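Local structure of glycoside hydrolase family 81 (Clostridium thermocellum, 6FOP) at residues L14-K19 against G385-L390; Y200-V205 against D219-F224; D453-D458 against P465-F470; A689-K694 against G707-A712. The protein probably hydrolyses internal beta-1,3-glucosidic bonds of glucans such as laminarin, as a family 81 glycoside hydrolase of the cellulosome. All blocks are in the same frame, centred on the assembly; numbering follows the deposited sequence.

Interaction 1: residues L14-K19 against G385-L390; sequences LPPGAK and GETAKL. Unlike the reference sequence in segment 14-19: L14 (reference Met). With CA (calcium ion), chain C; CA (calcium ion), chain D; ACT (acetate ion), chain X.
P15 and P16 lie against the backbone and methyl groups of the 385-390 loop, and no hydrogen bond crosses between the two segments. CG of the buried P15 meets CD1 of L390 at 4.1 Å as the two side chains run antiparallel alongside one another, while CB of P15 rests 4.2 Å from the CA of T387. In L390, chi1 of 62° places CG between the backbone N and the carbonyl carbon, and chi2 carries CD1 to the proline. Further out, CD of P16 touches CG2 of T387 at 4.0 Å, the side chains nearly perpendicular. T387 divides its branches: the methyl goes to the proline, and OG1 gives a hydrogen bond of 3.1 Å to OXT of an acetate ion, probably from the crystallisation liquor. P15 to A18 form a type II beta turn closed by A18 N on P15 O, and G17 takes the positive phi of its third position. The other loop carries a two-calcium site and a G1 beta bulge, in which K389 and L390 both face Y403. E386 leaves the backbone away from the prolines, CG anti to N (chi1 -168°), and its extended chain carries the carboxylate to the metals. OE1 and OE2 both bind one calcium ion, and OE2 of E386 bridges to the second at 2.4 Å. K389 O joins the first ion, with D378 and T381 as further ligands, and K383 N donates to E386 OE1.

Interaction 2: residues Y200-V205 against D219-F224; sequences YFSIAV and DYAYCF
S202 reaches from its strand to the turn that follows helix 211-220, its OG donating to the carbonyl O of A221 over 2.8 Å. The hydroxyl comes in tilted 33° from the carbonyl plane, with a C=O...donor angle of 127°. Chi1 of 64° sets OG of S202 between the backbone N and the carbonyl carbon, and the same oxygen also touches CB of A221 at 3.6 Å. Close by is the tightly packed part of the contact, where the F224 ring lies against the strand: its CZ meets CB of Y200 at 3.7 Å, its CE1 approaches CB of S202, and the backbone N of F201 sits at the ring's edge, in plane, 3.7 Å from CZ. Y135 meets the F224 ring from the neighbouring strand. Here strand 200-206, inside a large antiparallel sheet between strands 133-139 and 170-175, is packed by the link from helix 211-220 to strand 223-235, and a type I beta turn from Y220 to C223 swings the chain so that A221, Y222 and F224 can all reach it. The packing is sparser toward the outer part of the ring of Y200, a partly exposed residue. The side chains of Y200 and Y222 run roughly perpendicular, with Y222 CD1 near the plane of the Y200 ring at its edge, 3.8 Å from CE2. Both phenol oxygens are held outside this contact: Y200 OH bonds to E253, and Y222 OH makes a weak bond to the carbonyl O of A176.

Interaction 3: residues D453-D458 against P465-F470; sequences DIANWD and PFLRNF. With CA (calcium ion), chain B.
R468 reaches across to D453 in the last turn of helix 440-455, and its side chain can be followed outward from the loop. CB of R468 already lies 3.4 Å from the carbonyl O of D453. CG, anti to the backbone N (chi1 -172°), is 4.1 Å from D453 O, and CD, still on the extended part of R468, passes 3.6 Å from it. The bend at chi3 then turns NE of R468 onto D453 O, to which it donates at 2.8 Å, with an N-H...O angle of 149° and the oxygen tilted 19° out of the guanidinium plane. CZ of R468 follows at 3.5 Å from D453 O. At the tip, R468 NH2 forms a salt bridge with D453 OD1 at 3.0 Å, a weak hydrogen bond by its angle, and also bonds to G398 O; NH1 goes to T37. CG of P465 lies over one guanidinium face. D453 is itself fixed by H416 on OD2 and by T399 and L400 on OD1. Backbone bonds complete the seam: N469 N donates to I454 O, and L467 N to N456 O at 2.9 Å, while a water accepts from N456 N and R468 N and lies 2.7 Å from P465 O. N469 OD1 is buried with no partner, though ND2 bonds to W478. These bonds probably help hold the loop in the shape that aims the carbonyls of L467, R468 and F470 at one calcium ion, which four waters complete as a seven-coordinate site made of backbone oxygens and water.

Interaction 4: residues A689-K694 against G707-A712; sequences ASSSAK and GPHSMA
H709 lies over the loop that follows strand 681-688, and with S710 it forms a G1 beta bulge facing N688 at the start of edge strand 710-715. The first shell centres on its imidazole. NE2 of H709 meets OG of S691 at 2.9 Å, near the ring plane at its edge, in a hydrogen bond where either may be the donor. The carbonyl O of S690 accepts from H709 N at 3.1 Å and also lies over the centre of one face of the imidazole, 3.4 Å above its plane. CG of H709 is anti to its carbonyl carbon (chi1 -55°), which brings the ring back over S690. Beside it P708 packs on the loop backbone, its CB 3.5 Å from the carbonyl carbon of S691 and its CD 4.0 Å from A693 N. In the next shell N688 shapes the loop: its OD1 pairs with S690 OG and its ND2 donates to S692 O, while S692 N makes a weak bond to S690 OG at 3.3 Å.

How the interactions relate
Interactions 2 and 3 are buried, interaction 1 is partly so, and interaction 4 lies at the surface. Interaction 3 is the most central, about 11 Å from the chain's centre, and has the richest chemistry: a salt bridge, backbone bonds and bound water. Interaction 2 relies on aromatic rings and a single hydrogen bond, interaction 1 on apolar touches alone, and interaction 4 on a histidine bonded to a serine hydroxyl and a backbone carbonyl, with proline packing. Calcium occurs in interactions 1 and 3, bound partly by a carboxylate in the first but by main-chain oxygens and water in the second. Interactions 2 and 4 lie on opposite sides of the chain's centre, their centres about 55 Å apart, each with one segment in an antiparallel sheet.

Interaction 1: residues L14-K19 against G385-L390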
loop_
_atom_site.group_PDB
_atom_site.type_symbol
_atom_site.label_atom_id
_atom_site.label_comp_id
_atom_site.label_asym_id
_atom_site.label_seq_id
_atom_site.Cartn_x
_atom_site.Cartn_y
_atom_site.Cartn_z
ATOM N N LEU A 14 8.036 28.858 -1.262
ATOM C CA LEU A 14 6.980 28.393 -0.382
ATOM C C LEU A 14 5.962 29.513 -0.206
ATOM O O LEU A 14 6.333 30.604 0.212
ATOM C CB LEU A 14 7.576 27.963 0.968
ATOM C CG LEU A 14 6.613 27.358 1.979
ATOM C CD1 LEU A 14 6.099 26.016 1.470
ATOM C CD2 LEU A 14 7.348 27.216 3.302
ATOM N N PRO A 15 4.677 29.267 -0.539
ATOM C CA PRO A 15 3.710 30.356 -0.333
ATOM C C PRO A 15 3.591 30.805 1.123
ATOM O O PRO A 15 3.806 29.994 2.030
ATOM C CB PRO A 15 2.399 29.723 -0.773
ATOM C CG PRO A 15 2.795 28.670 -1.765
ATOM C CD PRO A 15 4.082 28.117 -1.246
ATOM N N PRO A 16 3.190 32.069 1.364
ATOM C CA PRO A 16 3.164 32.550 2.728
ATOM C C PRO A 16 2.156 31.810 3.550
ATOM O O PRO A 16 0.991 31.668 3.151
ATOM C CB PRO A 16 2.778 34.020 2.599
ATOM C CG PRO A 16 2.230 34.165 1.220
ATOM C CD PRO A 16 2.932 33.144 0.393
ATOM N N GLY A 17 2.641 31.315 4.686
ATOM C CA GLY A 17 1.830 30.562 5.617
ATOM C C GLY A 17 1.872 29.077 5.370
ATOM O O GLY A 17 1.490 28.311 6.261
ATOM N N ALA A 18 2.303 28.662 4.169
ATOM C CA ALA A 18 2.353 27.249 3.803
ATOM C C ALA A 18 3.408 26.578 4.650
ATOM O O ALA A 18 4.419 27.199 5.015
ATOM C CB ALA A 18 2.647 27.065 2.315
ATOM N N LYS A 19 3.146 25.321 4.998
ATOM C CA LYS A 19 4.005 24.578 5.882
ATOM C C LYS A 19 4.603 23.396 5.143
ATOM O O LYS A 19 4.051 22.905 4.152
ATOM C CB LYS A 19 3.227 24.132 7.121
ATOM C CG LYS A 19 2.775 25.297 8.027
ATOM C CD LYS A 19 3.983 25.961 8.710
ATOM C CE LYS A 19 3.680 27.309 9.340
ATOM N NZ LYS A 19 4.926 28.041 9.745
ATOM N N GLY A 385 3.947 34.440 -7.169
ATOM C CA GLY A 385 3.010 35.014 -6.206
ATOM C C GLY A 385 1.703 34.269 -6.035
ATOM O O GLY A 385 0.863 34.697 -5.240
ATOM N N GLU A 386 1.514 33.156 -6.751
ATOM C CA GLU A 386 0.286 32.379 -6.626
ATOM C C GLU A 386 0.339 31.645 -5.295
ATOM O O GLU A 386 1.392 31.133 -4.923
ATOM C CB GLU A 386 0.163 31.390 -7.782
ATOM C CG GLU A 386 -1.193 30.738 -7.909
ATOM C CD GLU A 386 -1.291 29.762 -9.078
ATOM O OE1 GLU A 386 -0.260 29.172 -9.486
ATOM O OE2 GLU A 386 -2.417 29.519 -9.573
ATOM N N THR A 387 -0.768 31.611 -4.565
ATOM C CA THR A 387 -0.793 30.941 -3.264
ATOM C C THR A 387 -1.681 29.722 -3.187
ATOM O O THR A 387 -1.630 28.982 -2.184
ATOM C CB THR A 387 -1.246 31.911 -2.177
ATOM O OG1 THR A 387 -2.518 32.450 -2.530
ATOM C CG2 THR A 387 -0.235 33.038 -2.029
ATOM N N ALA A 388 -2.495 29.501 -4.215
ATOM C CA ALA A 388 -3.348 28.331 -4.284
ATOM C C ALA A 388 -3.324 27.759 -5.687
ATOM O O ALA A 388 -3.159 28.484 -6.656
ATOM C CB ALA A 388 -4.769 28.690 -3.905
ATOM N N LYS A 389 -3.488 26.449 -5.754
ATOM C CA LYS A 389 -3.537 25.692 -6.979
ATOM C C LYS A 389 -2.172 25.705 -7.649
ATOM O O LYS A 389 -1.978 26.211 -8.742
ATOM C CB LYS A 389 -4.679 26.106 -7.932
ATOM C CG LYS A 389 -6.049 26.103 -7.298
ATOM C CD LYS A 389 -7.121 26.468 -8.324
ATOM C CE LYS A 389 -8.515 26.284 -7.746
ATOM N NZ LYS A 389 -8.767 27.118 -6.537
ATOM N N LEU A 390 -1.240 25.074 -6.944
ATOM C CA LEU A 390 0.140 24.950 -7.405
ATOM C C LEU A 390 0.797 23.805 -6.654
ATOM O O LEU A 390 0.319 23.388 -5.577
ATOM C CB LEU A 390 0.940 26.252 -7.186
ATOM C CG LEU A 390 1.044 26.646 -5.699
ATOM C CD1 LEU A 390 2.372 26.245 -5.074
ATOM C CD2 LEU A 390 0.694 28.068 -5.410
HETATM CA CA CA C . -1.640 27.491 -10.674
HETATM CA CA CA D . -4.595 29.950 -10.365
HETATM C C ACT X . -5.892 32.661 -0.972
HETATM O O ACT X . -6.727 32.546 -0.027
HETATM O OXT ACT X . -5.360 31.678 -1.542
HETATM C CH3 ACT X . -5.517 34.038 -1.444
HETATM O O HOH W 1 -5.002 29.759 -8.211
HETATM O O HOH W 2 -6.606 31.062 -10.578
HETATM O O HOH W 3 -4.006 30.462 -12.603
HETATM O O HOH W 4 -3.923 32.261 -10.214
#

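Interaction 2: residues Y200-V205 against D219-F224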
loop_
_atom_site.group_PDB
_atom_site.type_symbol
_atom_site.label_atom_id
_atom_site.label_comp_id
_atom_site.label_asym_id
_atom_site.label_seq_id
_atom_site.Cartn_x
_atom_site.Cartn_y
_atom_site.Cartn_z
ATOM N N TYR A 200 30.572 -8.440 14.243
ATOM C CA TYR A 200 29.207 -8.735 13.793
ATOM C C TYR A 200 28.467 -9.571 14.835
ATOM O O TYR A 200 29.075 -10.306 15.633
ATOM C CB TYR A 200 29.251 -9.448 12.434
ATOM C CG TYR A 200 30.117 -10.680 12.402
ATOM C CD1 TYR A 200 31.477 -10.592 12.077
ATOM C CD2 TYR A 200 29.609 -11.926 12.686
ATOM C CE1 TYR A 200 32.275 -11.710 12.058
ATOM C CE2 TYR A 200 30.419 -13.056 12.674
ATOM C CZ TYR A 200 31.751 -12.939 12.342
ATOM O OH TYR A 200 32.605 -14.030 12.356
ATOM N N PHE A 201 27.139 -9.466 14.847
ATOM C CA PHE A 201 26.313 -10.107 15.907
ATOM C C PHE A 201 24.901 -10.154 15.351
ATOM O O PHE A 201 24.449 -9.160 14.784
ATOM C CB PHE A 201 26.361 -9.263 17.177
ATOM C CG PHE A 201 25.601 -9.829 18.332
ATOM C CD1 PHE A 201 26.203 -10.762 19.174
ATOM C CD2 PHE A 201 24.290 -9.459 18.574
ATOM C CE1 PHE A 201 25.531 -11.288 20.233
ATOM C CE2 PHE A 201 23.594 -10.002 19.659
ATOM C CZ PHE A 201 24.222 -10.928 20.477
ATOM N N SER A 202 24.220 -11.292 15.470
ATOM C CA SER A 202 22.818 -11.353 15.010
ATOM C C SER A 202 21.946 -12.057 16.018
ATOM O O SER A 202 22.445 -12.755 16.908
ATOM C CB SER A 202 22.707 -12.018 13.637
ATOM O OG SER A 202 23.112 -13.364 13.694
ATOM N N ILE A 203 20.643 -11.893 15.861
ATOM C CA ILE A 203 19.646 -12.572 16.698
ATOM C C ILE A 203 18.583 -13.116 15.754
ATOM O O ILE A 203 18.450 -12.613 14.610
ATOM C CB ILE A 203 19.038 -11.652 17.765
ATOM C CG1 ILE A 203 18.139 -10.560 17.168
ATOM C CG2 ILE A 203 20.144 -11.024 18.603
ATOM C CD1 ILE A 203 16.693 -10.954 16.899
ATOM N N ALA A 204 17.848 -14.127 16.197
ATOM C CA ALA A 204 16.634 -14.577 15.487
ATOM C C ALA A 204 15.585 -14.904 16.470
ATOM O O ALA A 204 15.864 -15.446 17.540
ATOM C CB ALA A 204 16.872 -15.793 14.609
ATOM N N VAL A 205 14.344 -14.630 16.102
ATOM C CA VAL A 205 13.207 -15.206 16.804
ATOM C C VAL A 205 12.963 -16.617 16.250
ATOM O O VAL A 205 12.928 -16.825 15.035
ATOM C CB VAL A 205 11.941 -14.334 16.741
ATOM C CG1 VAL A 205 11.467 -14.051 15.309
ATOM C CG2 VAL A 205 10.816 -14.972 17.555
ATOM N N ASP A 219 22.857 -21.904 11.201
ATOM C CA ASP A 219 23.440 -22.098 9.884
ATOM C C ASP A 219 23.362 -20.861 8.998
ATOM O O ASP A 219 24.245 -20.657 8.171
ATOM C CB ASP A 219 22.769 -23.247 9.125
ATOM C CG ASP A 219 23.137 -24.617 9.634
ATOM O OD1 ASP A 219 24.194 -24.781 10.253
ATOM O OD2 ASP A 219 22.349 -25.564 9.349
ATOM N N TYR A 220 22.290 -20.084 9.124
ATOM C CA TYR A 220 22.111 -18.875 8.289
ATOM C C TYR A 220 22.253 -17.560 9.048
ATOM O O TYR A 220 22.105 -16.495 8.479
ATOM C CB TYR A 220 20.770 -18.957 7.532
ATOM C CG TYR A 220 20.722 -20.188 6.665
ATOM C CD1 TYR A 220 21.421 -20.241 5.459
ATOM C CD2 TYR A 220 20.090 -21.360 7.116
ATOM C CE1 TYR A 220 21.413 -21.383 4.677
ATOM C CE2 TYR A 220 20.095 -22.501 6.351
ATOM C CZ TYR A 220 20.765 -22.508 5.138
ATOM O OH TYR A 220 20.765 -23.635 4.396
ATOM N N ALA A 221 22.661 -17.621 10.322
ATOM C CA ALA A 221 22.733 -16.419 11.170
ATOM C C ALA A 221 23.804 -15.435 10.762
ATOM O O ALA A 221 23.753 -14.253 11.152
ATOM C CB ALA A 221 22.911 -16.788 12.650
ATOM N N TYR A 222 24.797 -15.910 10.018
ATOM C CA TYR A 222 25.913 -15.094 9.605
ATOM C C TYR A 222 25.831 -14.628 8.172
ATOM O O TYR A 222 26.794 -14.084 7.651
ATOM C CB TYR A 222 27.262 -15.792 9.960
ATOM C CG TYR A 222 27.278 -16.231 11.411
ATOM C CD1 TYR A 222 27.396 -15.296 12.422
ATOM C CD2 TYR A 222 27.055 -17.541 11.765
ATOM C CE1 TYR A 222 27.344 -15.666 13.768
ATOM C CE2 TYR A 222 27.012 -17.936 13.109
ATOM C CZ TYR A 222 27.180 -16.997 14.107
ATOM O OH TYR A 222 27.127 -17.396 15.427
ATOM N N CYS A 223 24.673 -14.836 7.544
ATOM C CA CYS A 223 24.403 -14.350 6.190
ATOM C C CYS A 223 23.617 -13.060 6.348
ATOM O O CYS A 223 22.388 -13.052 6.396
ATOM C CB CYS A 223 23.649 -15.409 5.400
ATOM S SG CYS A 223 24.650 -16.866 5.031
ATOM N N PHE A 224 24.327 -11.965 6.524
ATOM C CA PHE A 224 23.697 -10.681 6.839
ATOM C C PHE A 224 23.059 -10.108 5.571
ATOM O O PHE A 224 23.704 -10.003 4.533
ATOM C CB PHE A 224 24.738 -9.700 7.375
ATOM C CG PHE A 224 25.107 -9.903 8.830
ATOM C CD1 PHE A 224 25.025 -11.141 9.461
ATOM C CD2 PHE A 224 25.560 -8.810 9.565
ATOM C CE1 PHE A 224 25.367 -11.275 10.803
ATOM C CE2 PHE A 224 25.894 -8.956 10.892
ATOM C CZ PHE A 224 25.786 -10.174 11.504
#

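Interaction 3: residues D453-D458 against P465-F470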
loop_
_atom_site.group_PDB
_atom_site.type_symbol
_atom_site.label_atom_id
_atom_site.label_comp_id
_atom_site.label_asym_id
_atom_site.label_seq_id
_atom_site.Cartn_x
_atom_site.Cartn_y
_atom_site.Cartn_z
ATOM N N ASP A 453 5.937 11.287 -7.425
ATOM C CA ASP A 453 5.885 11.575 -6.014
ATOM C C ASP A 453 5.322 10.390 -5.214
ATOM O O ASP A 453 5.847 10.075 -4.149
ATOM C CB ASP A 453 5.068 12.832 -5.705
ATOM C CG ASP A 453 5.057 13.151 -4.221
ATOM O OD1 ASP A 453 6.118 13.598 -3.689
ATOM O OD2 ASP A 453 4.008 12.924 -3.586
ATOM N N ILE A 454 4.268 9.726 -5.720
ATOM C CA ILE A 454 3.614 8.674 -4.947
ATOM C C ILE A 454 4.103 7.269 -5.247
ATOM O O ILE A 454 3.962 6.389 -4.398
ATOM C CB ILE A 454 2.087 8.727 -5.089
ATOM C CG1 ILE A 454 1.597 8.384 -6.518
ATOM C CG2 ILE A 454 1.598 10.098 -4.614
ATOM C CD1 ILE A 454 0.079 8.328 -6.640
ATOM N N ALA A 455 4.723 7.078 -6.407
ATOM C CA ALA A 455 4.996 5.755 -6.972
ATOM C C ALA A 455 6.144 5.800 -7.996
ATOM O O ALA A 455 6.070 5.190 -9.041
ATOM C CB ALA A 455 3.737 5.161 -7.576
ATOM N N ASN A 456 7.241 6.471 -7.632
ATOM C CA ASN A 456 8.398 6.523 -8.526
ATOM C C ASN A 456 8.931 5.083 -8.738
ATOM O O ASN A 456 9.190 4.359 -7.770
ATOM C CB ASN A 456 9.493 7.418 -7.969
ATOM C CG ASN A 456 10.670 7.568 -8.908
ATOM O OD1 ASN A 456 10.576 7.332 -10.119
ATOM N ND2 ASN A 456 11.817 7.899 -8.335
ATOM N N TRP A 457 9.102 4.709 -9.984
ATOM C CA TRP A 457 9.559 3.375 -10.419
ATOM C C TRP A 457 11.053 3.366 -10.787
ATOM O O TRP A 457 11.599 2.299 -11.049
ATOM C CB TRP A 457 8.739 2.925 -11.640
ATOM C CG TRP A 457 8.960 3.807 -12.836
ATOM C CD1 TRP A 457 9.876 3.615 -13.816
ATOM C CD2 TRP A 457 8.310 5.039 -13.130
ATOM N NE1 TRP A 457 9.829 4.623 -14.728
ATOM C CE2 TRP A 457 8.877 5.526 -14.331
ATOM C CE3 TRP A 457 7.274 5.774 -12.520
ATOM C CZ2 TRP A 457 8.459 6.717 -14.920
ATOM C CZ3 TRP A 457 6.884 6.957 -13.094
ATOM C CH2 TRP A 457 7.467 7.414 -14.288
ATOM N N ASP A 458 11.664 4.544 -10.885
ATOM C CA ASP A 458 13.011 4.690 -11.435
ATOM C C ASP A 458 13.990 4.971 -10.286
ATOM O O ASP A 458 14.047 6.081 -9.736
ATOM C CB ASP A 458 13.029 5.811 -12.455
ATOM C CG ASP A 458 14.395 5.994 -13.103
ATOM O OD1 ASP A 458 15.397 5.346 -12.693
ATOM O OD2 ASP A 458 14.479 6.792 -14.054
ATOM N N PRO A 465 11.658 9.339 -3.807
ATOM C CA PRO A 465 12.085 8.027 -3.364
ATOM C C PRO A 465 11.350 6.928 -4.135
ATOM O O PRO A 465 10.319 7.194 -4.782
ATOM C CB PRO A 465 11.721 8.034 -1.887
ATOM C CG PRO A 465 10.484 8.879 -1.822
ATOM C CD PRO A 465 10.676 9.938 -2.888
ATOM N N PHE A 466 11.855 5.713 -4.084
ATOM C CA PHE A 466 11.260 4.580 -4.786
ATOM C C PHE A 466 9.947 4.184 -4.127
ATOM O O PHE A 466 9.912 3.918 -2.929
ATOM C CB PHE A 466 12.229 3.403 -4.772
ATOM C CG PHE A 466 11.775 2.216 -5.569
ATOM C CD1 PHE A 466 11.786 2.243 -6.953
ATOM C CD2 PHE A 466 11.428 1.041 -4.937
ATOM C CE1 PHE A 466 11.387 1.135 -7.661
ATOM C CE2 PHE A 466 11.043 -0.075 -5.649
ATOM C CZ PHE A 466 11.030 -0.019 -7.011
ATOM N N LEU A 467 8.864 4.181 -4.895
ATOM C CA LEU A 467 7.549 3.713 -4.432
ATOM C C LEU A 467 7.153 4.241 -3.066
ATOM O O LEU A 467 6.990 3.473 -2.089
ATOM C CB LEU A 467 7.483 2.179 -4.471
ATOM C CG LEU A 467 7.673 1.460 -5.796
ATOM C CD1 LEU A 467 7.505 -0.039 -5.599
ATOM C CD2 LEU A 467 6.718 1.990 -6.879
ATOM N N ARG A 468 6.955 5.550 -2.988
ATOM C CA ARG A 468 6.668 6.164 -1.699
ATOM C C ARG A 468 5.583 5.472 -0.898
ATOM O O ARG A 468 5.855 4.826 0.132
ATOM C CB ARG A 468 6.362 7.662 -1.813
ATOM C CG ARG A 468 6.244 8.358 -0.467
ATOM C CD ARG A 468 5.635 9.743 -0.546
ATOM N NE ARG A 468 6.356 10.583 -1.491
ATOM C CZ ARG A 468 7.494 11.230 -1.236
ATOM N NH1 ARG A 468 8.093 11.166 -0.037
ATOM N NH2 ARG A 468 8.078 11.923 -2.199
ATOM N N ASN A 469 4.319 5.585 -1.330
ATOM C CA ASN A 469 3.247 5.095 -0.463
ATOM C C ASN A 469 3.108 3.574 -0.392
ATOM O O ASN A 469 2.678 3.043 0.645
ATOM C CB ASN A 469 1.933 5.754 -0.802
ATOM C CG ASN A 469 1.967 7.229 -0.489
ATOM O OD1 ASN A 469 2.336 8.028 -1.366
ATOM N ND2 ASN A 469 1.645 7.605 0.729
ATOM N N PHE A 470 3.518 2.866 -1.442
ATOM C CA PHE A 470 3.334 1.427 -1.496
ATOM C C PHE A 470 4.427 0.725 -0.707
ATOM O O PHE A 470 5.606 1.081 -0.874
ATOM C CB PHE A 470 3.332 0.931 -2.923
ATOM C CG PHE A 470 2.870 -0.491 -3.063
ATOM C CD1 PHE A 470 1.522 -0.815 -2.832
ATOM C CD2 PHE A 470 3.719 -1.488 -3.469
ATOM C CE1 PHE A 470 1.074 -2.118 -2.972
ATOM C CE2 PHE A 470 3.262 -2.786 -3.623
ATOM C CZ PHE A 470 1.934 -3.097 -3.371
HETATM CA CA CA B . 7.043 2.641 0.082
HETATM O O HOH W 5 4.144 3.718 -4.228
HETATM O O HOH W 6 7.620 7.613 -4.910
HETATM O O HOH W 7 9.086 2.024 -0.993
HETATM O O HOH W 8 5.324 2.410 1.778
HETATM O O HOH W 9 7.858 0.918 1.596
HETATM O O HOH W 10 8.431 4.129 1.317
#

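Interaction 4: residues A689-K694 against G707-A712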
loop_
_atom_site.group_PDB
_atom_site.type_symbol
_atom_site.label_atom_id
_atom_site.label_comp_id
_atom_site.label_asym_id
_atom_site.label_seq_id
_atom_site.Cartn_x
_atom_site.Cartn_y
_atom_site.Cartn_z
ATOM N N ALA A 689 -7.450 1.377 -26.080
ATOM C CA ALA A 689 -6.899 2.719 -25.985
ATOM C C ALA A 689 -5.823 2.996 -27.043
ATOM O O ALA A 689 -5.245 4.073 -27.052
ATOM C CB ALA A 689 -6.329 2.949 -24.601
ATOM N N SER A 690 -5.534 2.030 -27.900
ATOM C CA SER A 690 -4.484 2.195 -28.920
ATOM C C SER A 690 -5.070 2.726 -30.215
ATOM O O SER A 690 -6.292 2.759 -30.391
ATOM C CB SER A 690 -3.770 0.869 -29.170
ATOM O OG SER A 690 -4.488 0.038 -30.055
ATOM N N SER A 691 -4.185 3.086 -31.141
ATOM C CA SER A 691 -4.584 3.596 -32.443
ATOM C C SER A 691 -4.739 2.522 -33.516
ATOM O O SER A 691 -4.999 2.859 -34.673
ATOM C CB SER A 691 -3.589 4.657 -32.907
ATOM O OG SER A 691 -3.708 5.792 -32.071
ATOM N N SER A 692 -4.587 1.252 -33.146
ATOM C CA SER A 692 -4.799 0.116 -34.064
ATOM C C SER A 692 -5.913 -0.769 -33.528
ATOM O O SER A 692 -6.071 -0.912 -32.305
ATOM C CB SER A 692 -3.531 -0.741 -34.158
ATOM O OG SER A 692 -2.406 0.023 -34.535
ATOM N N ALA A 693 -6.652 -1.411 -34.430
ATOM C CA ALA A 693 -7.592 -2.459 -34.027
ATOM C C ALA A 693 -6.874 -3.578 -33.265
ATOM O O ALA A 693 -5.714 -3.879 -33.545
ATOM C CB ALA A 693 -8.294 -3.036 -35.229
ATOM N N LYS A 694 -7.576 -4.149 -32.283
ATOM C CA LYS A 694 -7.060 -5.229 -31.435
ATOM C C LYS A 694 -7.927 -6.447 -31.601
ATOM O O LYS A 694 -9.157 -6.338 -31.700
ATOM C CB LYS A 694 -7.085 -4.852 -29.950
ATOM C CG LYS A 694 -5.944 -4.011 -29.436
ATOM C CD LYS A 694 -6.140 -3.774 -27.939
ATOM C CE LYS A 694 -5.091 -2.827 -27.377
ATOM N NZ LYS A 694 -3.727 -3.441 -27.514
ATOM N N GLY A 707 -12.135 -1.854 -32.443
ATOM C CA GLY A 707 -11.513 -0.774 -33.165
ATOM C C GLY A 707 -10.701 0.167 -32.276
ATOM O O GLY A 707 -10.840 0.161 -31.060
ATOM N N PRO A 708 -9.817 0.957 -32.887
ATOM C CA PRO A 708 -9.018 1.914 -32.133
ATOM C C PRO A 708 -9.843 2.910 -31.318
ATOM O O PRO A 708 -10.919 3.319 -31.753
ATOM C CB PRO A 708 -8.217 2.646 -33.222
ATOM C CG PRO A 708 -9.011 2.480 -34.453
ATOM C CD PRO A 708 -9.673 1.150 -34.348
ATOM N N HIS A 709 -9.354 3.238 -30.122
ATOM C CA HIS A 709 -9.978 4.255 -29.266
ATOM C C HIS A 709 -11.473 4.014 -29.113
ATOM O O HIS A 709 -12.272 4.917 -29.309
ATOM C CB HIS A 709 -9.678 5.661 -29.774
ATOM C CG HIS A 709 -8.221 5.926 -29.923
ATOM N ND1 HIS A 709 -7.363 5.964 -28.847
ATOM C CD2 HIS A 709 -7.451 6.102 -31.023
ATOM C CE1 HIS A 709 -6.136 6.194 -29.272
ATOM N NE2 HIS A 709 -6.157 6.273 -30.588
ATOM N N SER A 710 -11.833 2.799 -28.721
ATOM C CA SER A 710 -13.223 2.489 -28.506
ATOM C C SER A 710 -13.469 1.396 -27.513
ATOM O O SER A 710 -12.592 0.546 -27.234
ATOM C CB SER A 710 -13.866 2.089 -29.813
ATOM O OG SER A 710 -13.477 0.782 -30.170
ATOM N N MET A 711 -14.689 1.437 -26.995
ATOM C CA MET A 711 -15.236 0.377 -26.151
ATOM C C MET A 711 -16.083 -0.557 -26.995
ATOM O O MET A 711 -16.828 -0.122 -27.882
ATOM C CB MET A 711 -16.096 0.933 -24.999
ATOM C CG MET A 711 -16.516 -0.101 -23.954
ATOM S SD MET A 711 -17.064 0.554 -22.350
ATOM C CE MET A 711 -15.481 0.910 -21.618
ATOM N N ALA A 712 -15.968 -1.847 -26.729
ATOM C CA ALA A 712 -16.803 -2.864 -27.367
ATOM C C ALA A 712 -17.394 -3.771 -26.317
ATOM O O ALA A 712 -16.746 -4.066 -25.305
ATOM C CB ALA A 712 -16.017 -3.665 -28.366
#